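Local atomic coordinates of nucleoporin NUP82 (Chaetomium thermophilum, PDB entry 5CWW), a protein that probably serves as a structural component of the nuclear pore complex and a docking site for transport factors, this portion being its N-terminal beta-propeller domain. Residues Ile299-Val310 against Glu323-Met334; Thr497-Thr505 against Tyr512-Phe520. One frame throughout, in Å; residues are numbered along the deposited sequence.

Interaction 1: Ile299-Val310 against Glu323-Met334; sequences IPSLSASIVAKV and ERLVAQQQLEWM
Met334 lodges as a knob among Ile299, Leu302, Ser303 and Ile306, its flexible thioether folded to suit the hole. CG stands anti to the backbone N (chi1 -179°), and two further bends curl the chain so that Met334 CE lies 3.5 Å from Ile306 CD1 and also touches Leu302 CB and the Ser303 hydroxyl. The sulfur faces that hydroxyl, with Met334 SD 3.4 Å from Ser303 OG. The hydroxyl donates instead to its own helix, Ser303 OG reaching Ile299 O from above the carbonyl plane at 3.0 Å, so the carbonyl receives both the OG and the N of Ser303. The CD1 arm of Ile306 also nears the edge of the Trp333 indole, while Ile306 CG2 rests alongside the backbone of Leu331, 3.7 Å from Leu331 N.

These packings close a helical hairpin, two antiparallel helices at 147° with axes 9.0 Å apart, inserted between the third and fourth strands of a propeller blade (281-284 and 369-370). No hydrogen bond crosses it.

At the other end Lys309 is the reciprocal knob, seated among Glu323, Val326, Ala327 and Gln330. Lys309 runs straight out to CE, 3.9 Å from Val326 CG1, then turns; Lys309 NZ stays 5.1 Å from Glu323 OE1, a charge attraction at most. The extended Gln330 chain crosses that of Lys309 at about a right angle; Gln330 OE1 lies against Ile306 CG1 at 3.7 Å, whereas NE2 is bound to Ala448 and Glu447. Beside them Val310 CG2 packs on the methyl of Ala327.

Interaction 2: Thr497-Thr505 against Tyr512-Phe520; sequences TSPYSFYVT and YISLTPWVF
Ser501 OG is met by two hydroxyls from the opposing strand: Tyr512 OH at 2.8 Å and, weakly, Ser514 OG, which donates to it. Ser514 OG in turn accepts the hydroxyl and the backbone N of Thr516, the latter closing an ST turn as the chain leaves the strand. The Tyr512 ring is reached at its edge by Tyr503, whose CE1 comes within 3.3 Å of Tyr512 CD1, the two ring planes inclined at 56°. A phenylalanine in place of Tyr512 lacks the hydroxyl and would probably leave Ser501 OG with just its weak bond to Ser514 across the hairpin.

Strands 501-506 and 509-514 form the beta hairpin at the middle of a four-stranded propeller blade. Phe502 and Ile513 form a hydrogen-bonded pair, Phe502 N to Ile513 O and Ile513 N to Phe502 O both measuring 2.9 Å. On their side of the sheet Phe502 CG sits between the backbone N and the carbonyl carbon (chi1 51°), bringing the ring against Ile513, whose CB lies over one face, while Leu515 CG approaches the ring edge. Past the strand end Leu515 N bonds Tyr500 O at 2.8 Å, and Val519 CG2, from the following helix, makes a CH-pi contact over one face of the Tyr500 ring, toward its rim.

The pair illustrates how a beta-propeller combines a repeated sheet framework with local elaboration. Interaction 1 comes first along the chain, in a helical hairpin inserted into the blade built from strands 254-258, 272-276, 281-284 and 369-370; interaction 2 follows, within a later blade. Their centres are 32 Å apart and their nearest atoms about 15 Å, so they do not touch. The blade that includes strands 389-395, 427-432, 437-441 and 469-476 links them indirectly: Phe502 and Leu515 pack on its strands, while Gln330 and Trp333 meet the loop between its strands 437-441 and 469-476. The centre of interaction 2 lies nearer the centre of the chain than that of interaction 1, consistent with a framework contact and a peripheral insertion.

Interaction 1: Ile299-Val310 against Glu323-Met334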
loop_
_atom_site.group_PDB
_atom_site.type_symbol
_atom_site.label_atom_id
_atom_site.label_comp_id
_atom_site.label_asym_id
_atom_site.label_seq_id
_atom_site.Cartn_x
_atom_site.Cartn_y
_atom_site.Cartn_z
ATOM N N ILE B 299 5.621 -10.763 -21.081
ATOM C CA ILE B 299 5.650 -9.821 -22.199
ATOM C C ILE B 299 4.790 -10.273 -23.383
ATOM O O ILE B 299 4.020 -9.474 -23.915
ATOM C CB ILE B 299 7.101 -9.577 -22.678
ATOM C CG1 ILE B 299 7.866 -8.798 -21.603
ATOM C CG2 ILE B 299 7.124 -8.797 -23.997
ATOM C CD1 ILE B 299 9.332 -8.551 -21.911
ATOM N N PRO B 300 4.914 -11.542 -23.811
ATOM C CA PRO B 300 4.072 -11.962 -24.939
ATOM C C PRO B 300 2.574 -11.917 -24.629
ATOM O O PRO B 300 1.785 -11.605 -25.522
ATOM C CB PRO B 300 4.532 -13.399 -25.212
ATOM C CG PRO B 300 5.247 -13.829 -23.985
ATOM C CD PRO B 300 5.864 -12.596 -23.418
ATOM N N SER B 301 2.189 -12.219 -23.394
ATOM C CA SER B 301 0.780 -12.174 -23.020
ATOM C C SER B 301 0.268 -10.734 -23.023
ATOM O O SER B 301 -0.851 -10.470 -23.460
ATOM C CB SER B 301 0.559 -12.811 -21.644
ATOM O OG SER B 301 0.981 -11.949 -20.603
ATOM N N LEU B 302 1.089 -9.804 -22.546
ATOM C CA LEU B 302 0.717 -8.391 -22.547
ATOM C C LEU B 302 0.605 -7.835 -23.962
ATOM O O LEU B 302 -0.318 -7.078 -24.260
ATOM C CB LEU B 302 1.725 -7.563 -21.746
ATOM C CG LEU B 302 1.650 -7.700 -20.223
ATOM C CD1 LEU B 302 2.824 -6.988 -19.571
ATOM C CD2 LEU B 302 0.332 -7.150 -19.692
ATOM N N SER B 303 1.547 -8.199 -24.827
ATOM C CA SER B 303 1.512 -7.757 -26.217
ATOM C C SER B 303 0.173 -8.110 -26.853
ATOM O O SER B 303 -0.475 -7.263 -27.466
ATOM C CB SER B 303 2.656 -8.381 -27.017
ATOM O OG SER B 303 3.914 -8.014 -26.479
ATOM N N ALA B 304 -0.241 -9.363 -26.692
ATOM C CA ALA B 304 -1.506 -9.830 -27.243
ATOM C C ALA B 304 -2.668 -9.032 -26.660
ATOM O O ALA B 304 -3.590 -8.638 -27.377
ATOM C CB ALA B 304 -1.688 -11.311 -26.968
ATOM N N SER B 305 -2.613 -8.800 -25.353
ATOM C CA SER B 305 -3.644 -8.041 -24.659
ATOM C C SER B 305 -3.730 -6.613 -25.189
ATOM O O SER B 305 -4.822 -6.075 -25.374
ATOM C CB SER B 305 -3.370 -8.025 -23.155
ATOM O OG SER B 305 -4.370 -7.304 -22.461
ATOM N N ILE B 306 -2.574 -6.003 -25.433
ATOM C CA ILE B 306 -2.523 -4.633 -25.931
ATOM C C ILE B 306 -3.021 -4.574 -27.370
ATOM O O ILE B 306 -3.862 -3.740 -27.704
ATOM C CB ILE B 306 -1.097 -4.051 -25.844
ATOM C CG1 ILE B 306 -0.687 -3.894 -24.379
ATOM C CG2 ILE B 306 -1.017 -2.689 -26.538
ATOM C CD1 ILE B 306 0.779 -3.581 -24.175
ATOM N N VAL B 307 -2.499 -5.457 -28.218
ATOM C CA VAL B 307 -2.915 -5.517 -29.617
ATOM C C VAL B 307 -4.426 -5.685 -29.721
ATOM O O VAL B 307 -5.076 -5.025 -30.533
ATOM C CB VAL B 307 -2.218 -6.678 -30.371
ATOM C CG1 VAL B 307 -2.856 -6.915 -31.742
ATOM C CG2 VAL B 307 -0.733 -6.389 -30.531
ATOM N N ALA B 308 -4.979 -6.563 -28.892
ATOM C CA ALA B 308 -6.412 -6.827 -28.904
ATOM C C ALA B 308 -7.206 -5.590 -28.504
ATOM O O ALA B 308 -8.280 -5.333 -29.048
ATOM C CB ALA B 308 -6.743 -7.986 -27.978
ATOM N N LYS B 309 -6.676 -4.825 -27.556
ATOM C CA LYS B 309 -7.370 -3.640 -27.067
ATOM C C LYS B 309 -7.353 -2.525 -28.111
ATOM O O LYS B 309 -8.321 -1.775 -28.244
ATOM C CB LYS B 309 -6.745 -3.147 -25.763
ATOM C CG LYS B 309 -7.634 -2.181 -25.001
ATOM C CD LYS B 309 -6.892 -1.481 -23.877
ATOM C CE LYS B 309 -7.847 -0.653 -23.033
ATOM N NZ LYS B 309 -8.613 0.339 -23.845
ATOM N N VAL B 310 -6.250 -2.419 -28.846
ATOM C CA VAL B 310 -6.154 -1.463 -29.944
ATOM C C VAL B 310 -7.160 -1.814 -31.032
ATOM O O VAL B 310 -7.814 -0.935 -31.594
ATOM C CB VAL B 310 -4.732 -1.433 -30.548
ATOM C CG1 VAL B 310 -4.686 -0.583 -31.818
ATOM C CG2 VAL B 310 -3.734 -0.911 -29.526
ATOM N N GLU B 323 -11.086 6.286 -24.750
ATOM C CA GLU B 323 -10.872 4.845 -24.771
ATOM C C GLU B 323 -9.753 4.489 -25.745
ATOM O O GLU B 323 -9.012 3.530 -25.530
ATOM C CB GLU B 323 -12.165 4.123 -25.155
ATOM C CG GLU B 323 -12.094 2.608 -25.058
ATOM C CD GLU B 323 -13.402 1.938 -25.442
ATOM O OE1 GLU B 323 -13.528 0.712 -25.236
ATOM O OE2 GLU B 323 -14.304 2.637 -25.952
ATOM N N ARG B 324 -9.636 5.269 -26.818
ATOM C CA ARG B 324 -8.598 5.045 -27.819
ATOM C C ARG B 324 -7.228 5.472 -27.295
ATOM O O ARG B 324 -6.202 4.918 -27.691
ATOM C CB ARG B 324 -8.923 5.798 -29.112
ATOM C CG ARG B 324 -10.155 5.276 -29.841
ATOM C CD ARG B 324 -10.349 5.951 -31.195
ATOM N NE ARG B 324 -10.638 7.380 -31.079
ATOM C CZ ARG B 324 -9.746 8.357 -31.241
ATOM N NH1 ARG B 324 -8.479 8.087 -31.525
ATOM N NH2 ARG B 324 -10.127 9.622 -31.113
ATOM N N LEU B 325 -7.219 6.456 -26.401
ATOM C CA LEU B 325 -5.973 6.975 -25.851
ATOM C C LEU B 325 -5.302 5.958 -24.937
ATOM O O LEU B 325 -4.078 5.852 -24.914
ATOM C CB LEU B 325 -6.231 8.276 -25.084
ATOM C CG LEU B 325 -5.019 8.917 -24.401
ATOM C CD1 LEU B 325 -3.918 9.223 -25.405
ATOM C CD2 LEU B 325 -5.434 10.180 -23.661
ATOM N N VAL B 326 -6.103 5.209 -24.187
ATOM C CA VAL B 326 -5.564 4.185 -23.302
ATOM C C VAL B 326 -4.887 3.103 -24.133
ATOM O O VAL B 326 -3.798 2.641 -23.797
ATOM C CB VAL B 326 -6.656 3.555 -22.414
ATOM C CG1 VAL B 326 -6.062 2.502 -21.489
ATOM C CG2 VAL B 326 -7.354 4.627 -21.596
ATOM N N ALA B 327 -5.533 2.711 -25.227
ATOM C CA ALA B 327 -4.964 1.721 -26.131
ATOM C C ALA B 327 -3.681 2.258 -26.757
ATOM O O ALA B 327 -2.689 1.541 -26.875
ATOM C CB ALA B 327 -5.968 1.343 -27.210
ATOM N N GLN B 328 -3.710 3.527 -27.151
ATOM C CA GLN B 328 -2.537 4.192 -27.712
ATOM C C GLN B 328 -1.362 4.219 -26.735
ATOM O O GLN B 328 -0.236 3.881 -27.099
ATOM C CB GLN B 328 -2.888 5.621 -28.131
ATOM C CG GLN B 328 -3.350 5.742 -29.570
ATOM C CD GLN B 328 -2.241 5.445 -30.560
ATOM O OE1 GLN B 328 -1.075 5.318 -30.184
ATOM N NE2 GLN B 328 -2.599 5.329 -31.834
ATOM N N GLN B 329 -1.631 4.626 -25.499
ATOM C CA GLN B 329 -0.589 4.741 -24.489
ATOM C C GLN B 329 0.052 3.386 -24.196
ATOM O O GLN B 329 1.269 3.287 -24.050
ATOM C CB GLN B 329 -1.155 5.351 -23.207
ATOM C CG GLN B 329 -1.405 6.850 -23.302
ATOM C CD GLN B 329 -2.001 7.430 -22.033
ATOM O OE1 GLN B 329 -2.623 6.719 -21.242
ATOM N NE2 GLN B 329 -1.802 8.724 -21.826
ATOM N N GLN B 330 -0.772 2.346 -24.121
ATOM C CA GLN B 330 -0.277 0.997 -23.871
ATOM C C GLN B 330 0.571 0.494 -25.033
ATOM O O GLN B 330 1.568 -0.195 -24.831
ATOM C CB GLN B 330 -1.438 0.034 -23.630
ATOM C CG GLN B 330 -2.107 0.191 -22.277
ATOM C CD GLN B 330 -3.121 -0.905 -22.004
ATOM O OE1 GLN B 330 -3.306 -1.810 -22.818
ATOM N NE2 GLN B 330 -3.782 -0.831 -20.856
ATOM N N LEU B 331 0.164 0.834 -26.251
ATOM C CA LEU B 331 0.911 0.440 -27.437
ATOM C C LEU B 331 2.254 1.163 -27.489
ATOM O O LEU B 331 3.263 0.597 -27.912
ATOM C CB LEU B 331 0.100 0.731 -28.700
ATOM C CG LEU B 331 0.790 0.429 -30.032
ATOM C CD1 LEU B 331 1.279 -1.010 -30.080
ATOM C CD2 LEU B 331 -0.156 0.713 -31.189
ATOM N N GLU B 332 2.259 2.417 -27.053
ATOM C CA GLU B 332 3.481 3.207 -27.001
ATOM C C GLU B 332 4.442 2.625 -25.966
ATOM O O GLU B 332 5.642 2.504 -26.209
ATOM C CB GLU B 332 3.153 4.664 -26.677
ATOM C CG GLU B 332 4.334 5.610 -26.778
ATOM C CD GLU B 332 3.929 7.063 -26.613
ATOM O OE1 GLU B 332 2.720 7.329 -26.440
ATOM O OE2 GLU B 332 4.820 7.937 -26.657
ATOM N N TRP B 333 3.892 2.255 -24.815
ATOM C CA TRP B 333 4.655 1.602 -23.757
ATOM C C TRP B 333 5.312 0.319 -24.264
ATOM O O TRP B 333 6.504 0.097 -24.054
ATOM C CB TRP B 333 3.737 1.305 -22.569
ATOM C CG TRP B 333 4.410 0.693 -21.382
ATOM C CD1 TRP B 333 5.064 1.351 -20.382
ATOM C CD2 TRP B 333 4.471 -0.701 -21.051
ATOM N NE1 TRP B 333 5.537 0.454 -19.454
ATOM C CE2 TRP B 333 5.185 -0.812 -19.842
ATOM C CE3 TRP B 333 3.993 -1.863 -21.662
ATOM C CZ2 TRP B 333 5.437 -2.041 -19.235
ATOM C CZ3 TRP B 333 4.243 -3.081 -21.057
ATOM C CH2 TRP B 333 4.960 -3.159 -19.857
ATOM N N MET B 334 4.529 -0.514 -24.944
ATOM C CA MET B 334 5.018 -1.795 -25.445
ATOM C C MET B 334 6.079 -1.629 -26.530
ATOM O O MET B 334 6.998 -2.443 -26.631
ATOM C CB MET B 334 3.854 -2.628 -25.991
ATOM C CG MET B 334 4.258 -4.003 -26.525
ATOM S SD MET B 334 5.140 -5.012 -25.316
ATOM C CE MET B 334 3.860 -5.267 -24.087
#

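Interaction 2: Thr497-Thr505 against Tyr512-Phe520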
loop_
_atom_site.group_PDB
_atom_site.type_symbol
_atom_site.label_atom_id
_atom_site.label_comp_id
_atom_site.label_asym_id
_atom_site.label_seq_id
_atom_site.Cartn_x
_atom_site.Cartn_y
_atom_site.Cartn_z
ATOM N N THR B 497 0.985 -22.591 0.865
ATOM C CA THR B 497 0.586 -23.678 -0.034
ATOM C C THR B 497 -0.341 -23.222 -1.159
ATOM O O THR B 497 -0.415 -23.867 -2.203
ATOM C CB THR B 497 -0.114 -24.820 0.735
ATOM O OG1 THR B 497 -1.429 -24.407 1.131
ATOM C CG2 THR B 497 0.691 -25.217 1.967
ATOM N N SER B 498 -1.050 -22.118 -0.946
ATOM C CA SER B 498 -1.977 -21.606 -1.952
ATOM C C SER B 498 -2.185 -20.098 -1.827
ATOM O O SER B 498 -2.355 -19.591 -0.721
ATOM C CB SER B 498 -3.325 -22.313 -1.837
ATOM O OG SER B 498 -4.296 -21.669 -2.641
ATOM N N PRO B 499 -2.183 -19.372 -2.960
ATOM C CA PRO B 499 -2.447 -17.931 -2.871
ATOM C C PRO B 499 -3.888 -17.633 -2.465
ATOM O O PRO B 499 -4.174 -16.548 -1.954
ATOM C CB PRO B 499 -2.179 -17.423 -4.294
ATOM C CG PRO B 499 -1.533 -18.555 -5.027
ATOM C CD PRO B 499 -1.976 -19.805 -4.352
ATOM N N TYR B 500 -4.781 -18.594 -2.694
ATOM C CA TYR B 500 -6.207 -18.382 -2.477
ATOM C C TYR B 500 -6.616 -18.711 -1.050
ATOM O O TYR B 500 -7.797 -18.672 -0.710
ATOM C CB TYR B 500 -7.013 -19.206 -3.482
ATOM C CG TYR B 500 -6.800 -18.720 -4.895
ATOM C CD1 TYR B 500 -7.425 -17.567 -5.352
ATOM C CD2 TYR B 500 -5.947 -19.389 -5.759
ATOM C CE1 TYR B 500 -7.219 -17.104 -6.638
ATOM C CE2 TYR B 500 -5.736 -18.935 -7.048
ATOM C CZ TYR B 500 -6.373 -17.791 -7.481
ATOM O OH TYR B 500 -6.164 -17.333 -8.762
ATOM N N SER B 501 -5.631 -19.031 -0.218
ATOM C CA SER B 501 -5.831 -19.094 1.222
ATOM C C SER B 501 -4.950 -18.044 1.882
ATOM O O SER B 501 -3.901 -17.687 1.352
ATOM C CB SER B 501 -5.505 -20.490 1.759
ATOM O OG SER B 501 -6.438 -21.446 1.285
ATOM N N PHE B 502 -5.380 -17.544 3.034
ATOM C CA PHE B 502 -4.612 -16.533 3.754
ATOM C C PHE B 502 -5.106 -16.419 5.191
ATOM O O PHE B 502 -6.128 -17.009 5.553
ATOM C CB PHE B 502 -4.700 -15.173 3.048
ATOM C CG PHE B 502 -6.103 -14.738 2.730
ATOM C CD1 PHE B 502 -6.731 -15.168 1.572
ATOM C CD2 PHE B 502 -6.788 -13.887 3.583
ATOM C CE1 PHE B 502 -8.021 -14.764 1.276
ATOM C CE2 PHE B 502 -8.075 -13.480 3.292
ATOM C CZ PHE B 502 -8.693 -13.921 2.136
ATOM N N TYR B 503 -4.369 -15.667 6.005
ATOM C CA TYR B 503 -4.669 -15.550 7.427
ATOM C C TYR B 503 -4.951 -14.115 7.852
ATOM O O TYR B 503 -4.493 -13.167 7.222
ATOM C CB TYR B 503 -3.514 -16.110 8.250
ATOM C CG TYR B 503 -3.177 -17.526 7.879
ATOM C CD1 TYR B 503 -3.857 -18.588 8.453
ATOM C CD2 TYR B 503 -2.183 -17.806 6.951
ATOM C CE1 TYR B 503 -3.563 -19.886 8.113
ATOM C CE2 TYR B 503 -1.878 -19.110 6.605
ATOM C CZ TYR B 503 -2.573 -20.146 7.192
ATOM O OH TYR B 503 -2.283 -21.449 6.859
ATOM N N VAL B 504 -5.719 -13.982 8.929
ATOM C CA VAL B 504 -5.954 -12.699 9.575
ATOM C C VAL B 504 -5.490 -12.797 11.022
ATOM O O VAL B 504 -6.003 -13.615 11.789
ATOM C CB VAL B 504 -7.442 -12.291 9.518
ATOM C CG1 VAL B 504 -7.708 -11.038 10.352
ATOM C CG2 VAL B 504 -7.869 -12.067 8.080
ATOM N N THR B 505 -4.514 -11.968 11.381
ATOM C CA THR B 505 -3.976 -11.938 12.738
ATOM C C THR B 505 -4.417 -10.670 13.454
ATOM O O THR B 505 -4.389 -9.579 12.889
ATOM C CB THR B 505 -2.436 -12.016 12.745
ATOM O OG1 THR B 505 -2.010 -13.202 12.062
ATOM C CG2 THR B 505 -1.902 -12.040 14.175
ATOM N N TYR B 512 -8.040 -18.489 9.763
ATOM C CA TYR B 512 -7.724 -19.033 8.445
ATOM C C TYR B 512 -8.880 -18.771 7.487
ATOM O O TYR B 512 -10.040 -18.928 7.854
ATOM C CB TYR B 512 -7.445 -20.537 8.532
ATOM C CG TYR B 512 -7.332 -21.230 7.190
ATOM C CD1 TYR B 512 -6.142 -21.217 6.476
ATOM C CD2 TYR B 512 -8.415 -21.904 6.640
ATOM C CE1 TYR B 512 -6.031 -21.850 5.252
ATOM C CE2 TYR B 512 -8.314 -22.541 5.414
ATOM C CZ TYR B 512 -7.119 -22.509 4.725
ATOM O OH TYR B 512 -7.004 -23.138 3.506
ATOM N N ILE B 513 -8.554 -18.360 6.265
ATOM C CA ILE B 513 -9.557 -18.069 5.246
ATOM C C ILE B 513 -9.138 -18.715 3.934
ATOM O O ILE B 513 -7.952 -18.728 3.602
ATOM C CB ILE B 513 -9.735 -16.544 5.026
ATOM C CG1 ILE B 513 -10.203 -15.860 6.314
ATOM C CG2 ILE B 513 -10.724 -16.272 3.896
ATOM C CD1 ILE B 513 -10.092 -14.347 6.281
ATOM N N SER B 514 -10.106 -19.244 3.190
ATOM C CA SER B 514 -9.829 -19.794 1.867
ATOM C C SER B 514 -10.943 -19.511 0.868
ATOM O O SER B 514 -12.125 -19.615 1.194
ATOM C CB SER B 514 -9.608 -21.296 1.945
ATOM O OG SER B 514 -9.520 -21.827 0.636
ATOM N N LEU B 515 -10.545 -19.171 -0.354
ATOM C CA LEU B 515 -11.485 -18.859 -1.425
ATOM C C LEU B 515 -11.669 -20.033 -2.381
ATOM O O LEU B 515 -12.421 -19.935 -3.350
ATOM C CB LEU B 515 -11.009 -17.628 -2.198
ATOM C CG LEU B 515 -10.603 -16.441 -1.323
ATOM C CD1 LEU B 515 -10.216 -15.246 -2.183
ATOM C CD2 LEU B 515 -11.714 -16.072 -0.353
ATOM N N THR B 516 -10.980 -21.137 -2.109
ATOM C CA THR B 516 -11.175 -22.367 -2.870
ATOM C C THR B 516 -12.210 -23.236 -2.166
ATOM O O THR B 516 -12.361 -23.148 -0.949
ATOM C CB THR B 516 -9.867 -23.163 -3.027
ATOM O OG1 THR B 516 -9.419 -23.613 -1.742
ATOM C CG2 THR B 516 -8.787 -22.306 -3.671
ATOM N N PRO B 517 -12.930 -24.082 -2.924
ATOM C CA PRO B 517 -12.840 -24.254 -4.378
ATOM C C PRO B 517 -13.678 -23.243 -5.160
ATOM O O PRO B 517 -13.782 -23.361 -6.381
ATOM C CB PRO B 517 -13.372 -25.673 -4.588
ATOM C CG PRO B 517 -14.360 -25.852 -3.500
ATOM C CD PRO B 517 -13.819 -25.089 -2.315
ATOM N N TRP B 518 -14.262 -22.268 -4.470
ATOM C CA TRP B 518 -15.187 -21.337 -5.111
ATOM C C TRP B 518 -14.568 -20.585 -6.287
ATOM O O TRP B 518 -15.240 -20.353 -7.294
ATOM C CB TRP B 518 -15.717 -20.327 -4.093
ATOM C CG TRP B 518 -16.406 -19.181 -4.749
ATOM C CD1 TRP B 518 -17.701 -19.132 -5.172
ATOM C CD2 TRP B 518 -15.827 -17.912 -5.076
ATOM N NE1 TRP B 518 -17.965 -17.909 -5.741
ATOM C CE2 TRP B 518 -16.830 -17.143 -5.696
ATOM C CE3 TRP B 518 -14.558 -17.353 -4.905
ATOM C CZ2 TRP B 518 -16.604 -15.842 -6.142
ATOM C CZ3 TRP B 518 -14.336 -16.062 -5.346
ATOM C CH2 TRP B 518 -15.353 -15.321 -5.957
ATOM N N VAL B 519 -13.301 -20.198 -6.168
ATOM C CA VAL B 519 -12.635 -19.464 -7.240
ATOM C C VAL B 519 -12.430 -20.361 -8.457
ATOM O O VAL B 519 -12.457 -19.895 -9.596
ATOM C CB VAL B 519 -11.263 -18.891 -6.798
ATOM C CG1 VAL B 519 -11.450 -17.784 -5.780
ATOM C CG2 VAL B 519 -10.354 -19.987 -6.254
ATOM N N PHE B 520 -12.232 -21.651 -8.207
ATOM C CA PHE B 520 -12.068 -22.623 -9.281
ATOM C C PHE B 520 -13.384 -22.866 -10.022
ATOM O O PHE B 520 -13.384 -23.088 -11.232
ATOM C CB PHE B 520 -11.525 -23.944 -8.726
ATOM C CG PHE B 520 -10.151 -23.832 -8.122
ATOM C CD1 PHE B 520 -9.138 -23.153 -8.781
ATOM C CD2 PHE B 520 -9.873 -24.405 -6.893
ATOM C CE1 PHE B 520 -7.873 -23.053 -8.224
ATOM C CE2 PHE B 520 -8.612 -24.308 -6.332
ATOM C CZ PHE B 520 -7.611 -23.631 -6.999
#